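Local atomic coordinates of pentafunctional AROM polypeptide (Schizosaccharomyces pombe, PDB entry 5SWV), a protein that catalyses five steps of the shikimate pathway as a multidomain polypeptide, the portion modelled here comprising its dehydroquinate dehydratase and shikimate dehydrogenase domains. Residues 306-311 with 334-339; 37-42 with 70-75; 372-377 with 398-403; 376-381 with 441-446. All blocks are in the same frame, centred on the assembly; numbering follows the deposited sequence.

Interaction 1: 306-311 with 334-339; sequences ANVTIP and NTIIPI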
loop_
_atom_site.group_PDB
_atom_site.type_symbol
_atom_site.label_atom_id
_atom_site.label_comp_id
_atom_site.label_asym_id
_atom_site.label_seq_id
_atom_site.Cartn_x
_atom_site.Cartn_y
_atom_site.Cartn_z
ATOM N N ALA A 306 8.371 11.956 -13.142
ATOM C CA ALA A 306 8.618 11.221 -14.384
ATOM C C ALA A 306 9.359 9.899 -14.199
ATOM O O ALA A 306 10.208 9.768 -13.323
ATOM C CB ALA A 306 9.360 12.102 -15.380
ATOM N N ASN A 307 8.997 8.927 -15.029
ATOM C CA ASN A 307 9.737 7.687 -15.155
ATOM C C ASN A 307 10.923 7.872 -16.110
ATOM O O ASN A 307 10.898 8.716 -17.017
ATOM C CB ASN A 307 8.838 6.547 -15.664
ATOM C CG ASN A 307 7.935 5.972 -14.584
ATOM O OD1 ASN A 307 6.719 5.942 -14.713
ATOM N ND2 ASN A 307 8.536 5.483 -13.528
ATOM N N VAL A 308 11.962 7.071 -15.888
ATOM C CA VAL A 308 13.163 7.065 -16.715
ATOM C C VAL A 308 13.454 5.629 -17.103
ATOM O O VAL A 308 13.507 4.740 -16.250
ATOM C CB VAL A 308 14.374 7.654 -15.966
ATOM C CG1 VAL A 308 15.533 7.895 -16.920
ATOM C CG2 VAL A 308 13.998 8.960 -15.285
ATOM N N THR A 309 13.615 5.404 -18.400
ATOM C CA THR A 309 14.032 4.101 -18.916
ATOM C C THR A 309 15.349 4.273 -19.678
ATOM O O THR A 309 15.991 5.324 -19.595
ATOM C CB THR A 309 12.904 3.441 -19.756
ATOM O OG1 THR A 309 13.258 2.101 -20.092
ATOM C CG2 THR A 309 12.592 4.210 -21.051
ATOM N N ILE A 310 15.754 3.232 -20.393
ATOM C CA ILE A 310 17.025 3.210 -21.131
ATOM C C ILE A 310 17.031 4.332 -22.161
ATOM O O ILE A 310 16.013 4.526 -22.837
ATOM C CB ILE A 310 17.205 1.842 -21.852
ATOM C CG1 ILE A 310 17.459 0.715 -20.829
ATOM C CG2 ILE A 310 18.344 1.871 -22.870
ATOM C CD1 ILE A 310 16.929 -0.645 -21.263
ATOM N N PRO A 311 18.165 5.049 -22.325
ATOM C CA PRO A 311 19.494 4.885 -21.750
ATOM C C PRO A 311 19.844 5.946 -20.694
ATOM O O PRO A 311 21.015 6.328 -20.581
ATOM C CB PRO A 311 20.373 5.080 -22.984
ATOM C CG PRO A 311 19.689 6.222 -23.698
ATOM C CD PRO A 311 18.213 6.107 -23.365
ATOM N N ASN A 334 14.723 5.250 -11.864
ATOM C CA ASN A 334 13.584 5.169 -12.806
ATOM C C ASN A 334 12.357 6.018 -12.428
ATOM O O ASN A 334 11.360 5.976 -13.135
ATOM C CB ASN A 334 13.149 3.710 -13.005
ATOM C CG ASN A 334 12.193 3.217 -11.930
ATOM O OD1 ASN A 334 12.049 3.825 -10.854
ATOM N ND2 ASN A 334 11.536 2.092 -12.207
ATOM N N THR A 335 12.408 6.729 -11.301
ATOM C CA THR A 335 11.263 7.483 -10.799
ATOM C C THR A 335 11.744 8.774 -10.180
ATOM O O THR A 335 12.353 8.754 -9.125
ATOM C CB THR A 335 10.498 6.680 -9.735
ATOM O OG1 THR A 335 9.957 5.502 -10.337
ATOM C CG2 THR A 335 9.365 7.483 -9.142
ATOM N N ILE A 336 11.450 9.884 -10.846
ATOM C CA ILE A 336 11.801 11.214 -10.374
ATOM C C ILE A 336 10.605 11.845 -9.667
ATOM O O ILE A 336 9.549 12.000 -10.261
ATOM C CB ILE A 336 12.236 12.097 -11.562
ATOM C CG1 ILE A 336 13.476 11.477 -12.230
ATOM C CG2 ILE A 336 12.497 13.539 -11.107
ATOM C CD1 ILE A 336 13.946 12.184 -13.486
ATOM N N ILE A 337 10.797 12.221 -8.408
ATOM C CA ILE A 337 9.737 12.762 -7.557
ATOM C C ILE A 337 10.071 14.204 -7.183
ATOM O O ILE A 337 11.085 14.458 -6.538
ATOM C CB ILE A 337 9.607 11.958 -6.246
ATOM C CG1 ILE A 337 9.385 10.468 -6.535
ATOM C CG2 ILE A 337 8.490 12.513 -5.364
ATOM C CD1 ILE A 337 9.894 9.578 -5.430
ATOM N N PRO A 338 9.219 15.155 -7.575
ATOM C CA PRO A 338 9.413 16.542 -7.150
ATOM C C PRO A 338 8.800 16.802 -5.774
ATOM O O PRO A 338 7.763 16.234 -5.441
ATOM C CB PRO A 338 8.691 17.328 -8.231
ATOM C CG PRO A 338 7.615 16.405 -8.721
ATOM C CD PRO A 338 7.998 14.998 -8.383
ATOM N N ILE A 339 9.469 17.627 -4.979
ATOM C CA ILE A 339 9.027 17.997 -3.634
ATOM C C ILE A 339 9.177 19.513 -3.555
ATOM O O ILE A 339 10.298 20.028 -3.716
ATOM C CB ILE A 339 9.911 17.319 -2.548
ATOM C CG1 ILE A 339 9.833 15.787 -2.667
ATOM C CG2 ILE A 339 9.525 17.780 -1.138
ATOM C CD1 ILE A 339 10.716 15.026 -1.696
#

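Interaction 2: 37-42 with 70-75; sequences DAIEVR and CSTTLP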
loop_
_atom_site.group_PDB
_atom_site.type_symbol
_atom_site.label_atom_id
_atom_site.label_comp_id
_atom_site.label_asym_id
_atom_site.label_seq_id
_atom_site.Cartn_x
_atom_site.Cartn_y
_atom_site.Cartn_z
ATOM N N ASP A 37 -4.965 4.407 3.181
ATOM C CA ASP A 37 -3.769 4.243 4.004
ATOM C C ASP A 37 -3.995 3.265 5.158
ATOM O O ASP A 37 -3.031 2.849 5.794
ATOM C CB ASP A 37 -3.316 5.600 4.537
ATOM C CG ASP A 37 -3.077 6.606 3.425
ATOM O OD1 ASP A 37 -1.971 6.594 2.850
ATOM O OD2 ASP A 37 -3.995 7.402 3.109
ATOM N N ALA A 38 -5.258 2.902 5.409
ATOM C CA ALA A 38 -5.638 2.019 6.505
ATOM C C ALA A 38 -7.055 1.467 6.320
ATOM O O ALA A 38 -7.807 1.934 5.463
ATOM C CB ALA A 38 -5.562 2.779 7.812
ATOM N N ILE A 39 -7.412 0.490 7.148
ATOM C CA ILE A 39 -8.714 -0.161 7.097
ATOM C C ILE A 39 -9.325 -0.131 8.487
ATOM O O ILE A 39 -8.737 -0.623 9.450
ATOM C CB ILE A 39 -8.582 -1.621 6.643
ATOM C CG1 ILE A 39 -7.875 -1.701 5.303
ATOM C CG2 ILE A 39 -9.934 -2.301 6.489
ATOM C CD1 ILE A 39 -7.615 -3.130 4.877
ATOM N N GLU A 40 -10.500 0.466 8.593
ATOM C CA GLU A 40 -11.303 0.350 9.786
ATOM C C GLU A 40 -12.149 -0.897 9.666
ATOM O O GLU A 40 -12.903 -1.048 8.711
ATOM C CB GLU A 40 -12.205 1.559 9.937
ATOM C CG GLU A 40 -12.967 1.603 11.244
ATOM C CD GLU A 40 -13.735 2.899 11.407
ATOM O OE1 GLU A 40 -14.694 3.113 10.620
ATOM O OE2 GLU A 40 -13.378 3.701 12.310
ATOM N N VAL A 41 -12.007 -1.799 10.626
ATOM C CA VAL A 41 -12.923 -2.901 10.746
ATOM C C VAL A 41 -13.994 -2.403 11.682
ATOM O O VAL A 41 -13.730 -2.134 12.853
ATOM C CB VAL A 41 -12.275 -4.152 11.349
ATOM C CG1 VAL A 41 -13.318 -5.262 11.473
ATOM C CG2 VAL A 41 -11.086 -4.599 10.505
ATOM N N ARG A 42 -15.191 -2.246 11.138
ATOM C CA ARG A 42 -16.343 -1.874 11.913
ATOM C C ARG A 42 -16.846 -3.143 12.574
ATOM O O ARG A 42 -17.598 -3.942 11.974
ATOM C CB ARG A 42 -17.412 -1.212 11.032
ATOM C CG ARG A 42 -17.082 0.230 10.681
ATOM C CD ARG A 42 -17.229 1.182 11.868
ATOM N NE ARG A 42 -18.600 1.207 12.410
ATOM C CZ ARG A 42 -19.586 2.027 12.015
ATOM N NH1 ARG A 42 -19.423 2.945 11.058
ATOM N NH2 ARG A 42 -20.773 1.927 12.584
ATOM N N CYS A 70 -3.770 -11.554 7.134
ATOM C CA CYS A 70 -3.162 -12.453 6.144
ATOM C C CYS A 70 -3.454 -12.069 4.688
ATOM O O CYS A 70 -2.893 -12.681 3.783
ATOM C CB CYS A 70 -3.589 -13.922 6.395
ATOM S SG CYS A 70 -2.767 -14.686 7.826
ATOM N N SER A 71 -4.352 -11.113 4.450
ATOM C CA SER A 71 -4.668 -10.676 3.097
ATOM C C SER A 71 -4.236 -9.252 2.800
ATOM O O SER A 71 -4.362 -8.818 1.663
ATOM C CB SER A 71 -6.166 -10.822 2.844
ATOM O OG SER A 71 -6.554 -12.188 2.839
ATOM N N THR A 72 -3.741 -8.520 3.802
ATOM C CA THR A 72 -3.277 -7.148 3.585
ATOM C C THR A 72 -2.291 -6.693 4.650
ATOM O O THR A 72 -2.387 -7.077 5.816
ATOM C CB THR A 72 -4.441 -6.119 3.531
ATOM O OG1 THR A 72 -3.919 -4.820 3.231
ATOM C CG2 THR A 72 -5.172 -6.028 4.853
ATOM N N THR A 73 -1.386 -5.823 4.212
ATOM C CA THR A 73 -0.374 -5.210 5.053
ATOM C C THR A 73 -0.819 -3.881 5.644
ATOM O O THR A 73 -0.076 -3.274 6.414
ATOM C CB THR A 73 0.907 -4.932 4.232
ATOM O OG1 THR A 73 0.620 -4.005 3.173
ATOM C CG2 THR A 73 1.451 -6.217 3.628
ATOM N N LEU A 74 -2.006 -3.413 5.260
ATOM C CA LEU A 74 -2.487 -2.106 5.678
ATOM C C LEU A 74 -2.741 -2.064 7.186
ATOM O O LEU A 74 -3.316 -2.995 7.745
ATOM C CB LEU A 74 -3.782 -1.723 4.931
ATOM C CG LEU A 74 -3.686 -1.441 3.425
ATOM C CD1 LEU A 74 -5.068 -1.142 2.855
ATOM C CD2 LEU A 74 -2.712 -0.299 3.132
ATOM N N PRO A 75 -2.324 -0.977 7.846
ATOM C CA PRO A 75 -2.675 -0.777 9.246
ATOM C C PRO A 75 -4.184 -0.898 9.478
ATOM O O PRO A 75 -4.981 -0.567 8.587
ATOM C CB PRO A 75 -2.222 0.661 9.534
ATOM C CG PRO A 75 -1.271 1.020 8.449
ATOM C CD PRO A 75 -1.556 0.146 7.282
#

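Interaction 3: 372-377 with 398-403; sequences DTNGLV and RIYLLN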
loop_
_atom_site.group_PDB
_atom_site.type_symbol
_atom_site.label_atom_id
_atom_site.label_comp_id
_atom_site.label_asym_id
_atom_site.label_seq_id
_atom_site.Cartn_x
_atom_site.Cartn_y
_atom_site.Cartn_z
ATOM N N ASP A 372 12.595 -18.020 6.064
ATOM C CA ASP A 372 13.355 -19.255 6.188
ATOM C C ASP A 372 13.026 -20.285 5.111
ATOM O O ASP A 372 12.812 -21.446 5.420
ATOM C CB ASP A 372 13.190 -19.845 7.598
ATOM C CG ASP A 372 13.811 -18.971 8.681
ATOM O OD1 ASP A 372 14.801 -18.243 8.414
ATOM O OD2 ASP A 372 13.318 -19.044 9.826
ATOM N N THR A 373 12.971 -19.846 3.857
ATOM C CA THR A 373 12.761 -20.738 2.704
ATOM C C THR A 373 13.952 -20.636 1.772
ATOM O O THR A 373 14.855 -19.849 2.007
ATOM C CB THR A 373 11.495 -20.360 1.914
ATOM O OG1 THR A 373 11.538 -18.967 1.557
ATOM C CG2 THR A 373 10.273 -20.640 2.736
ATOM N N ASN A 374 13.948 -21.436 0.717
ATOM C CA ASN A 374 15.003 -21.396 -0.268
ATOM C C ASN A 374 14.514 -20.805 -1.565
ATOM O O ASN A 374 13.411 -21.120 -2.010
ATOM C CB ASN A 374 15.514 -22.799 -0.527
ATOM C CG ASN A 374 15.937 -23.500 0.742
ATOM O OD1 ASN A 374 16.595 -22.921 1.618
ATOM N ND2 ASN A 374 15.550 -24.743 0.859
ATOM N N GLY A 375 15.354 -19.970 -2.179
ATOM C CA GLY A 375 15.044 -19.340 -3.451
ATOM C C GLY A 375 16.098 -19.595 -4.506
ATOM O O GLY A 375 17.177 -20.090 -4.205
ATOM N N LEU A 376 15.775 -19.248 -5.747
ATOM C CA LEU A 376 16.705 -19.333 -6.849
ATOM C C LEU A 376 16.544 -18.123 -7.745
ATOM O O LEU A 376 15.433 -17.785 -8.144
ATOM C CB LEU A 376 16.453 -20.587 -7.675
ATOM C CG LEU A 376 17.235 -20.677 -8.994
ATOM C CD1 LEU A 376 18.697 -20.921 -8.689
ATOM C CD2 LEU A 376 16.655 -21.756 -9.889
ATOM N N VAL A 377 17.668 -17.497 -8.080
ATOM C CA VAL A 377 17.723 -16.420 -9.047
ATOM C C VAL A 377 18.604 -16.928 -10.179
ATOM O O VAL A 377 19.673 -17.506 -9.935
ATOM C CB VAL A 377 18.341 -15.157 -8.419
ATOM C CG1 VAL A 377 18.550 -14.058 -9.467
ATOM C CG2 VAL A 377 17.487 -14.658 -7.253
ATOM N N ARG A 398 18.010 -18.929 2.106
ATOM C CA ARG A 398 19.036 -19.398 1.170
ATOM C C ARG A 398 18.658 -18.975 -0.237
ATOM O O ARG A 398 17.715 -19.485 -0.808
ATOM C CB ARG A 398 19.210 -20.914 1.242
ATOM C CG ARG A 398 19.293 -21.459 2.661
ATOM C CD ARG A 398 19.870 -22.857 2.739
ATOM N NE ARG A 398 21.312 -22.786 2.526
ATOM C CZ ARG A 398 22.233 -23.596 3.055
ATOM N NH1 ARG A 398 23.517 -23.395 2.763
ATOM N NH2 ARG A 398 21.906 -24.597 3.882
ATOM N N ILE A 399 19.415 -18.033 -0.778
ATOM C CA ILE A 399 19.181 -17.490 -2.099
ATOM C C ILE A 399 20.195 -18.136 -3.048
ATOM O O ILE A 399 21.363 -17.723 -3.089
ATOM C CB ILE A 399 19.327 -15.947 -2.089
ATOM C CG1 ILE A 399 18.408 -15.319 -1.031
ATOM C CG2 ILE A 399 18.986 -15.360 -3.443
ATOM C CD1 ILE A 399 18.732 -13.883 -0.680
ATOM N N TYR A 400 19.755 -19.162 -3.785
ATOM C CA TYR A 400 20.613 -19.841 -4.762
ATOM C C TYR A 400 20.756 -19.000 -6.025
ATOM O O TYR A 400 19.790 -18.368 -6.473
ATOM C CB TYR A 400 20.110 -21.267 -5.061
ATOM C CG TYR A 400 20.344 -22.185 -3.886
ATOM C CD1 TYR A 400 19.404 -22.292 -2.857
ATOM C CD2 TYR A 400 21.537 -22.888 -3.751
ATOM C CE1 TYR A 400 19.630 -23.104 -1.745
ATOM C CE2 TYR A 400 21.772 -23.702 -2.647
ATOM C CZ TYR A 400 20.813 -23.807 -1.640
ATOM O OH TYR A 400 21.035 -24.608 -0.533
ATOM N N LEU A 401 21.969 -18.983 -6.578
ATOM C CA LEU A 401 22.298 -18.144 -7.725
ATOM C C LEU A 401 22.960 -18.958 -8.831
ATOM O O LEU A 401 24.000 -19.570 -8.611
ATOM C CB LEU A 401 23.217 -17.024 -7.282
ATOM C CG LEU A 401 23.677 -16.021 -8.343
ATOM C CD1 LEU A 401 22.509 -15.345 -9.053
ATOM C CD2 LEU A 401 24.567 -14.965 -7.712
ATOM N N LEU A 402 22.371 -18.937 -10.023
ATOM C CA LEU A 402 22.746 -19.842 -11.093
ATOM C C LEU A 402 23.042 -19.100 -12.382
ATOM O O LEU A 402 22.221 -18.293 -12.840
ATOM C CB LEU A 402 21.623 -20.833 -11.332
ATOM C CG LEU A 402 21.805 -21.820 -12.497
ATOM C CD1 LEU A 402 23.032 -22.720 -12.325
ATOM C CD2 LEU A 402 20.549 -22.666 -12.647
ATOM N N ASN A 403 24.197 -19.414 -12.977
ATOM C CA ASN A 403 24.674 -18.782 -14.201
ATOM C C ASN A 403 25.522 -19.689 -15.079
ATOM O O ASN A 403 25.909 -20.788 -14.685
ATOM C CB ASN A 403 25.478 -17.536 -13.844
ATOM C CG ASN A 403 24.592 -16.391 -13.416
ATOM O OD1 ASN A 403 23.844 -15.858 -14.221
ATOM N ND2 ASN A 403 24.640 -16.036 -12.141
#

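Interaction 4: 376-381 with 441-446; sequences LVIGAG and SAVVST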
loop_
_atom_site.group_PDB
_atom_site.type_symbol
_atom_site.label_atom_id
_atom_site.label_comp_id
_atom_site.label_asym_id
_atom_site.label_seq_id
_atom_site.Cartn_x
_atom_site.Cartn_y
_atom_site.Cartn_z
ATOM N N LEU A 376 15.775 -19.248 -5.747
ATOM C CA LEU A 376 16.705 -19.333 -6.849
ATOM C C LEU A 376 16.544 -18.123 -7.745
ATOM O O LEU A 376 15.433 -17.785 -8.144
ATOM C CB LEU A 376 16.453 -20.587 -7.675
ATOM C CG LEU A 376 17.235 -20.677 -8.994
ATOM C CD1 LEU A 376 18.697 -20.921 -8.689
ATOM C CD2 LEU A 376 16.655 -21.756 -9.889
ATOM N N VAL A 377 17.668 -17.497 -8.080
ATOM C CA VAL A 377 17.723 -16.420 -9.047
ATOM C C VAL A 377 18.604 -16.928 -10.179
ATOM O O VAL A 377 19.673 -17.506 -9.935
ATOM C CB VAL A 377 18.341 -15.157 -8.419
ATOM C CG1 VAL A 377 18.550 -14.058 -9.467
ATOM C CG2 VAL A 377 17.487 -14.658 -7.253
ATOM N N ILE A 378 18.158 -16.709 -11.411
ATOM C CA ILE A 378 18.901 -17.123 -12.599
ATOM C C ILE A 378 19.250 -15.891 -13.411
ATOM O O ILE A 378 18.365 -15.118 -13.771
ATOM C CB ILE A 378 18.054 -18.042 -13.478
ATOM C CG1 ILE A 378 17.557 -19.242 -12.666
ATOM C CG2 ILE A 378 18.869 -18.507 -14.671
ATOM C CD1 ILE A 378 16.411 -19.991 -13.300
ATOM N N GLY A 379 20.539 -15.723 -13.700
ATOM C CA GLY A 379 21.056 -14.525 -14.377
ATOM C C GLY A 379 21.960 -13.671 -13.492
ATOM O O GLY A 379 22.015 -13.841 -12.264
ATOM N N ALA A 380 22.667 -12.750 -14.144
ATOM C CA ALA A 380 23.686 -11.939 -13.504
ATOM C C ALA A 380 23.733 -10.471 -13.945
ATOM O O ALA A 380 24.725 -9.767 -13.680
ATOM C CB ALA A 380 25.037 -12.588 -13.745
ATOM N N GLY A 381 22.668 -9.995 -14.583
ATOM C CA GLY A 381 22.589 -8.595 -14.977
ATOM C C GLY A 381 22.062 -7.735 -13.853
ATOM O O GLY A 381 21.994 -8.151 -12.684
ATOM N N SER A 441 10.895 -22.434 -2.743
ATOM C CA SER A 441 9.624 -21.730 -2.583
ATOM C C SER A 441 9.445 -20.534 -3.539
ATOM O O SER A 441 8.331 -20.020 -3.668
ATOM C CB SER A 441 9.488 -21.256 -1.135
ATOM O OG SER A 441 9.397 -22.361 -0.255
ATOM N N ALA A 442 10.518 -20.097 -4.204
ATOM C CA ALA A 442 10.488 -18.894 -5.049
ATOM C C ALA A 442 11.584 -18.961 -6.092
ATOM O O ALA A 442 12.698 -19.362 -5.779
ATOM C CB ALA A 442 10.654 -17.638 -4.203
ATOM N N VAL A 443 11.268 -18.581 -7.327
ATOM C CA VAL A 443 12.255 -18.571 -8.397
ATOM C C VAL A 443 12.085 -17.326 -9.256
ATOM O O VAL A 443 10.967 -16.892 -9.485
ATOM C CB VAL A 443 12.152 -19.843 -9.268
ATOM C CG1 VAL A 443 13.178 -19.816 -10.400
ATOM C CG2 VAL A 443 12.348 -21.094 -8.414
ATOM N N VAL A 444 13.194 -16.750 -9.720
ATOM C CA VAL A 444 13.161 -15.620 -10.654
ATOM C C VAL A 444 14.161 -15.866 -11.779
ATOM O O VAL A 444 15.351 -16.035 -11.517
ATOM C CB VAL A 444 13.504 -14.276 -9.979
ATOM C CG1 VAL A 444 13.192 -13.118 -10.918
ATOM C CG2 VAL A 444 12.742 -14.118 -8.678
ATOM N N SER A 445 13.686 -15.908 -13.025
ATOM C CA SER A 445 14.580 -15.926 -14.176
ATOM C C SER A 445 14.706 -14.522 -14.707
ATOM O O SER A 445 13.702 -13.925 -15.058
ATOM C CB SER A 445 14.046 -16.812 -15.276
ATOM O OG SER A 445 14.859 -16.659 -16.426
ATOM N N THR A 446 15.927 -14.003 -14.770
ATOM C CA THR A 446 16.198 -12.673 -15.330
ATOM C C THR A 446 16.889 -12.724 -16.698
ATOM O O THR A 446 17.270 -11.700 -17.244
ATOM C CB THR A 446 17.074 -11.868 -14.365
ATOM O OG1 THR A 446 18.347 -12.497 -14.244
ATOM C CG2 THR A 446 16.441 -11.822 -12.999
HETATM O O HOH W 1 20.028 -10.841 -15.144
#

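Interaction 1: 306-311 with 334-339
Ala306 and Asn307 pair with Ile336 and Thr335 as antiparallel neighbours in the mixed six-stranded sheet in the substrate-binding domain of the shikimate dehydrogenase part of the chain. The strands run 154° apart. Ala306 with Ile336 is the hydrogen-bonded pair: Ile336 N gives an almost straight bond of 2.8 Å to Ala306 O, and Ala306 N returns one to Ile336 O, on a lone pair in its carbonyl plane. Asn307 and Thr335 make the following non-hydrogen-bonded pair, their side chains lying alongside each other on one sheet face. On its other edge the 334-339 strand carries a classic beta bulge, Asn334 and Thr335 both facing Asp350 of strand 345-350. Val308 CG2 rests against Ile336 CD1 at 3.7 Å, the two side chains meeting at a slant, while Phe257 of strand 253-257 also touches Ile336. Asn307 carries the polar part of the contact. With CG anti to its carbonyl carbon (chi1 -78°), its amide turns ND2 toward the neighbouring strand, and Tyr283 OH hydrogen-bonds the other amide atom, OD1, which helps to fix the flip of the group. Within its own segment Thr335 OG1 bonds to Asn334 OD1 at 2.7 Å, and it also meets Ser511 OG of helix 500-516. Two donors grip the carbonyl of Asn334 from opposite faces of its plane: Asn307 ND2 at 2.9 Å from Asn334 O, and Val308 N at 3.0 Å from that same oxygen.

Interaction 2: 37-42 with 70-75
One backbone hydrogen bond, from Ile39 N to Pro75 O at 3.0 Å, ties strand 38-42 of the dehydroquinase TIM barrel to the loop that leads into the next strand. A second polar link lies within the loop: Thr72 OG1 accepts from Leu74 N at 3.1 Å, closing an ST turn. With OG1 anti to the backbone N of Thr72 (chi1 -176°), the methyl CG2 is left to meet the strand.

The apolar contacts centre on Ile39. Its CD1 meets Thr72 CG2 at 3.8 Å, the two side chains reaching tip to tip, whereas Leu74 crosses it at about a right angle and lays CD1 3.8 Å from Ile39 CG1. Toward Asp37, Pro75 sets its ring atom CD 3.4 Å from Asp37 O, and its CB lies near that of Ala38.

The 70-75 loop follows helix 58-69 and feeds strand 76-79, so the Ile39-Pro75 bond begins the parallel pairing that Ile39 and Ile77 continue. On the other flank strand 38-42 bonds to strand 13-17, and Phe6 of helix 3-8 packs against Asp37, Ala38 and Pro75.

Interaction 3: 372-377 with 398-403
Tyr400 is the side chain to follow where strand 398-403 runs parallel to strand 374-378, the two being joined through helix 382-393 as a beta-alpha-beta unit of the Rossmann-like domain of shikimate dehydrogenase. Its CB sits 3.3 Å from Gly375 O and also touches Leu376 CD1. With CG anti to the carbonyl carbon (chi1 -71°), the ring leans back toward Arg398, two residues earlier in its own strand, and Gly375 O lies in the ring plane at its edge, 3.4 Å from Tyr400 CD1. Farther out, CE1 comes to Asn374 CB at 4.3 Å. At the tip, OH stands 3.5 Å above the guanidinium plane of Arg398, off toward its rim, and hydrogen-bonds Glu434, whose carboxylate has a long, weak ion pair with Arg398 as well.

Between the strands the backbones alternate as donors and acceptors: Gly375 N to Arg398 O, Tyr400 N to Gly375 O, Val377 N to Tyr400 O and Leu402 N to Val377 O, with Arg398 N to Thr373 O, at 3.3 Å, the longest of the set. On the face carrying Tyr400, Leu376 CD1 also reaches Leu402 CB at 3.9 Å. The reverse face is aliphatic: Val377 and Ile399 lie alongside each other, Val377 and Leu401 are set at a slant, and Ser384, Ile388 and Leu391 of helix 382-393 cover Val377. At the start of the strands Asn374 and Arg398 point the same way, with amide and guanidinium planes 63° apart, and Asn374 OD1 lies 3.2 Å from Arg398 CG.

Interaction 4: 376-381 with 441-446
The carbonyl of Ile378 is the flat group that collects most in this contact, which has no ring in it. Thr446 N comes to Ile378 O at 2.9 Å, close to the line of the carbonyl bond, and Thr446 OG1 reaches that same oxygen at 2.7 Å from a position tilted 21° off the carbonyl plane. One residue thus grips one oxygen twice. Thr446 can do so because OG1 sits between its backbone N and carbonyl carbon (chi1 65°), on the side of the strand partner. The other carbonyls each take a single donor across the contact: Leu376 O from Val444 N, Val444 O from Ile378 N at 2.9 Å, and Ala442 O from Leu376 N.

These are parallel strands, only 6° apart, at the centre of the Rossmann-like sheet, where strand 374-378 lies between 398-403 and 440-445. Leu376 and Val443 lie side by side on one face, CD2 to CG1 at 4.0 Å, and Ile378 CD1 approaches Val443 CG1 from farther along. Val377 and Val444 pair on the other face.

After Ile378 the chain enters a glycine-rich turn consistent with the nucleotide-binding loop of shikimate dehydrogenases. Gly379, at phi 113°, takes a backbone shape suited to glycine, and its CA passes 3.4 Å from Thr446 OG1. A water accepts from Gly381 N at 2.8 Å and lies next to Thr446 OG1, too close in the model for that second bond to be relied on.

Interactions 3 and 4 use opposite edges of strand 374-378, share Leu376 and Val377, and have centres about 7 Å apart; both are buried parallel strand pairings held mainly by regular backbone bonds. Interaction 1, also buried, belongs to a different, mixed sheet: its pairing is antiparallel and short, the second strand being bulged against its other neighbour, and adds one asparagine side chain to the backbone bonds. Its centre lies about 26 Å from that of interaction 4. Interaction 2, in the dehydroquinase barrel and about 30 Å or more from the others between centres, is only partly buried, joining a strand to a loop by one backbone bond and apolar contacts. Only interaction 4 includes a modelled water, at the turn where its strand ends.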